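Local coordinates for hypothetical protein yqeU (Bacillus subtilis, PDB 1VHK) that probably methylates N3 of a specific uridine in 16S ribosomal RNA of the assembled small subunit, with S-adenosyl-L-methionine as methyl donor, at residues Leu89-Gly92 and Asp93-Glu96; Met35-Asn38 and Glu39-Ile43. One frame throughout, in Å; residues are numbered along the deposited sequence.

Contact 1: residues Leu89-Gly92 and Asp93-Glu96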
loop_
_atom_site.group_PDB
_atom_site.type_symbol
_atom_site.label_atom_id
_atom_site.label_comp_id
_atom_site.label_asym_id
_atom_site.label_seq_id
_atom_site.Cartn_x
_atom_site.Cartn_y
_atom_site.Cartn_z
ATOM N N LEU A 89 9.030 7.848 -15.009
ATOM C CA LEU A 89 10.168 8.079 -14.127
ATOM C C LEU A 89 9.967 9.240 -13.167
ATOM O O LEU A 89 9.965 10.396 -13.598
ATOM C CB LEU A 89 11.442 8.267 -14.917
ATOM C CG LEU A 89 12.374 7.101 -15.185
ATOM C CD1 LEU A 89 12.231 5.972 -14.181
ATOM C CD2 LEU A 89 12.219 6.555 -16.605
ATOM N N PRO A 90 9.804 8.967 -11.888
ATOM C CA PRO A 90 9.615 10.010 -10.880
ATOM C C PRO A 90 10.974 10.541 -10.434
ATOM O O PRO A 90 12.008 9.957 -10.774
ATOM C CB PRO A 90 8.931 9.267 -9.743
ATOM C CG PRO A 90 9.347 7.851 -9.865
ATOM C CD PRO A 90 9.800 7.616 -11.276
ATOM N N LYS A 91 10.991 11.619 -9.670
ATOM C CA LYS A 91 12.244 12.186 -9.206
ATOM C C LYS A 91 12.696 11.556 -7.892
ATOM O O LYS A 91 12.142 10.558 -7.428
ATOM C CB LYS A 91 12.176 13.689 -9.136
ATOM C CG LYS A 91 11.165 14.335 -8.241
ATOM C CD LYS A 91 11.401 15.827 -8.047
ATOM C CE LYS A 91 11.763 16.531 -9.351
ATOM N NZ LYS A 91 10.866 16.140 -10.462
ATOM N N GLY A 92 13.763 12.117 -7.315
ATOM C CA GLY A 92 14.293 11.608 -6.054
ATOM C C GLY A 92 14.412 10.090 -6.153
ATOM O O GLY A 92 14.853 9.567 -7.172
ATOM N N ASP A 93 13.989 9.406 -5.116
ATOM C CA ASP A 93 13.973 7.964 -5.064
ATOM C C ASP A 93 12.554 7.405 -4.932
ATOM O O ASP A 93 12.381 6.314 -4.366
ATOM C CB ASP A 93 14.764 7.487 -3.831
ATOM C CG ASP A 93 16.255 7.514 -4.078
ATOM O OD1 ASP A 93 16.731 6.754 -4.949
ATOM O OD2 ASP A 93 16.949 8.319 -3.409
ATOM N N LYS A 94 11.557 8.016 -5.560
ATOM C CA LYS A 94 10.176 7.577 -5.472
ATOM C C LYS A 94 9.910 6.251 -6.148
ATOM O O LYS A 94 8.997 5.501 -5.763
ATOM C CB LYS A 94 9.256 8.675 -6.016
ATOM C CG LYS A 94 9.276 9.950 -5.199
ATOM C CD LYS A 94 8.844 11.140 -6.036
ATOM C CE LYS A 94 8.652 12.379 -5.186
ATOM N NZ LYS A 94 8.705 13.625 -5.983
ATOM N N LEU A 95 10.752 5.882 -7.115
ATOM C CA LEU A 95 10.593 4.609 -7.795
ATOM C C LEU A 95 10.849 3.436 -6.867
ATOM O O LEU A 95 10.164 2.415 -6.975
ATOM C CB LEU A 95 11.416 4.490 -9.038
ATOM C CG LEU A 95 10.811 3.966 -10.312
ATOM C CD1 LEU A 95 11.850 3.192 -11.124
ATOM C CD2 LEU A 95 9.560 3.138 -10.123
ATOM N N GLU A 96 11.793 3.554 -5.949
ATOM C CA GLU A 96 12.067 2.491 -4.988
ATOM C C GLU A 96 10.865 2.306 -4.049
ATOM O O GLU A 96 10.555 1.178 -3.718
ATOM C CB GLU A 96 13.308 2.774 -4.148
ATOM C CG GLU A 96 14.628 2.672 -4.876
ATOM C CD GLU A 96 15.809 2.919 -3.953
ATOM O OE1 GLU A 96 15.584 2.984 -2.723
ATOM O OE2 GLU A 96 16.960 3.037 -4.424
#
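Lys94 turns back over the preceding loop because its CG stands beside the backbone N (chi1 -65°) and the rest of its chain is extended, which carries the aliphatic stem past Pro90 and alongside Lys91. CB of Lys94 meets Pro90 CB at 3.8 Å, the two side chains sliding past each other in opposite directions. Farther out, Lys94 NZ comes to 3.4 Å from Lys91 CG. The Lys91 chain points the same way as Lys94 but is bent at chi3 and chi4, and the two ammonium nitrogens, Lys91 NZ and Lys94 NZ, stay 5.6 Å apart.

The backbone closes the loop on the helix start: Lys94 N gives a nearly straight hydrogen bond to Lys91 O (3.2 Å). Lys94 CD rests 3.6 Å from Lys91 O, covering it with methylene groups.

On the apolar side the Pro90 ring is crossed at about a right angle by Leu95, whose CG lies 3.9 Å from Pro90 CD; Leu89 CD1 adds a looser touch to Leu95 CD1.

Glu208 OE2, in the loop after strand 200-205, makes a salt bridge with Lys94 NZ and takes a hydrogen bond from Lys91 N. The turn from strand 82-88 into helix 94-104 packs on Trp134 of helix 131-144 through Leu95 and on the Glu208 loop through Pro90.

Contact 2: residues Met35-Asn38 and Glu39-Ile43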
loop_
_atom_site.group_PDB
_atom_site.type_symbol
_atom_site.label_atom_id
_atom_site.label_comp_id
_atom_site.label_asym_id
_atom_site.label_seq_id
_atom_site.Cartn_x
_atom_site.Cartn_y
_atom_site.Cartn_z
HETATM N N MSE A 35 22.247 -13.267 9.920
HETATM C CA MSE A 35 21.298 -13.667 10.959
HETATM C C MSE A 35 21.920 -14.580 12.006
HETATM O O MSE A 35 21.482 -14.617 13.151
HETATM C CB MSE A 35 20.114 -14.378 10.286
HETATM C CG MSE A 35 19.435 -13.538 9.222
HETATM SE SE MSE A 35 18.332 -12.161 9.949
HETATM C CE MSE A 35 17.360 -13.118 11.279
ATOM N N ARG A 36 22.956 -15.315 11.644
ATOM C CA ARG A 36 23.656 -16.278 12.445
ATOM C C ARG A 36 22.773 -17.365 13.027
ATOM O O ARG A 36 22.699 -17.594 14.230
ATOM C CB ARG A 36 24.582 -15.650 13.490
ATOM C CG ARG A 36 25.992 -15.432 12.939
ATOM C CD ARG A 36 26.954 -14.864 13.982
ATOM N NE ARG A 36 28.206 -14.465 13.326
ATOM C CZ ARG A 36 29.110 -15.344 12.883
ATOM N NH1 ARG A 36 30.229 -14.924 12.289
ATOM N NH2 ARG A 36 28.891 -16.646 13.026
HETATM N N MSE A 37 22.123 -18.130 12.147
HETATM C CA MSE A 37 21.238 -19.207 12.547
HETATM C C MSE A 37 21.962 -20.526 12.748
HETATM O O MSE A 37 22.976 -20.821 12.127
HETATM C CB MSE A 37 20.114 -19.368 11.505
HETATM C CG MSE A 37 19.157 -18.182 11.526
HETATM SE SE MSE A 37 17.728 -18.328 10.268
HETATM C CE MSE A 37 16.558 -19.515 11.168
ATOM N N ASN A 38 21.408 -21.356 13.642
ATOM C CA ASN A 38 22.003 -22.637 13.956
ATOM C C ASN A 38 21.096 -23.794 13.543
ATOM O O ASN A 38 19.911 -23.607 13.304
ATOM C CB ASN A 38 22.286 -22.754 15.468
ATOM C CG ASN A 38 23.055 -21.559 16.001
ATOM O OD1 ASN A 38 24.211 -21.341 15.630
ATOM N ND2 ASN A 38 22.394 -20.777 16.846
ATOM N N GLU A 39 21.693 -24.989 13.496
ATOM C CA GLU A 39 20.912 -26.185 13.200
ATOM C C GLU A 39 19.760 -26.263 14.206
ATOM O O GLU A 39 19.923 -25.949 15.379
ATOM C CB GLU A 39 21.756 -27.437 13.236
ATOM C CG GLU A 39 22.763 -27.514 14.366
ATOM C CD GLU A 39 22.134 -27.894 15.693
ATOM O OE1 GLU A 39 21.409 -28.915 15.738
ATOM O OE2 GLU A 39 22.357 -27.166 16.689
ATOM N N GLY A 40 18.579 -26.592 13.696
ATOM C CA GLY A 40 17.387 -26.658 14.523
ATOM C C GLY A 40 16.519 -25.419 14.302
ATOM O O GLY A 40 15.354 -25.384 14.682
ATOM N N ASP A 41 17.121 -24.372 13.749
ATOM C CA ASP A 41 16.395 -23.148 13.462
ATOM C C ASP A 41 15.458 -23.374 12.265
ATOM O O ASP A 41 15.758 -24.167 11.384
ATOM C CB ASP A 41 17.347 -21.993 13.177
ATOM C CG ASP A 41 17.945 -21.364 14.417
ATOM O OD1 ASP A 41 18.917 -20.587 14.272
ATOM O OD2 ASP A 41 17.447 -21.627 15.525
ATOM N N GLN A 42 14.365 -22.633 12.266
ATOM C CA GLN A 42 13.327 -22.707 11.263
ATOM C C GLN A 42 13.222 -21.489 10.364
ATOM O O GLN A 42 13.337 -20.357 10.827
ATOM C CB GLN A 42 11.983 -22.904 12.008
ATOM C CG GLN A 42 11.901 -24.256 12.728
ATOM C CD GLN A 42 10.459 -24.564 13.117
ATOM O OE1 GLN A 42 9.671 -23.621 13.274
ATOM N NE2 GLN A 42 10.103 -25.838 13.244
ATOM N N ILE A 43 13.019 -21.715 9.065
ATOM C CA ILE A 43 12.836 -20.677 8.075
ATOM C C ILE A 43 11.651 -21.045 7.160
ATOM O O ILE A 43 11.061 -22.110 7.197
ATOM C CB ILE A 43 14.013 -20.376 7.128
ATOM C CG1 ILE A 43 14.345 -21.582 6.265
ATOM C CG2 ILE A 43 15.226 -19.838 7.878
ATOM C CD1 ILE A 43 15.669 -21.620 5.565
#
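Two hydrogen bonds join Asn38 and Asp41, one through the backbone and one through a side chain. Asp41 N donates to Asn38 O at 2.9 Å, closing a type II beta turn over Glu39 and Gly40. In return, Asn38 N donates to Asp41 OD1 at 2.7 Å, reaching that oxygen from above the carboxylate plane, 51° out of it. The carboxylate can take this bond because Asp41 CG sits beside its own backbone N (chi1 -79°), which folds the group back over the mouth of the turn. Asp41 thus grips Asn38 twice, as donor and as acceptor. With alanine in place of Asp41, Asn38 N would probably lose its carboxylate partner, and the turn would be tied across by the backbone bond alone.

Van der Waals contacts flank this polar pair. Met37, a selenomethionine, lays its CB against Asp41 OD1, and the bend at its chi3 sends the terminal methyl on toward the incoming strand. There Met37 CE reaches Asp41 CB and the Gln42 carbonyl. Beyond it, Ile43 CG2 meets both Met37 CE (3.6 Å) and Met37 SE (3.8 Å), the two side chains crossing at a slant. Leu57 of strand 52-60 touches Met37, Asp41 and Ile43 alike and so backs the cluster.

Gly40 takes the third position of the turn with positive phi, the conformation for which type II turns commonly use glycine. The arrangement is a helix-to-strand connection of the PUA domain, in which a type II turn, with the Asp41 carboxylate bonded back to Asn38 N, leads the chain into strand 42-46.

Contact 2 comes first along the chain and belongs to the PUA domain, whereas contact 1 lies in the methyltransferase domain of the SPOUT class. Their centres are 36 Å apart and their nearest atoms about 20 Å, so neither touches the other. Each is a connection between a helix and a strand, but in opposite order: 35-43 leads from helix to strand in the mixed sheet, 89-96 leads from strand 82-88 of the parallel sheet into helix 94-104. Contact 1 is tied to Glu208, in the loop after strand 200-205; in SPOUT relatives the equivalent loop helps form the S-adenosylmethionine site, so contact 1 probably lies near it. Contact 2 lies at the surface of the other domain.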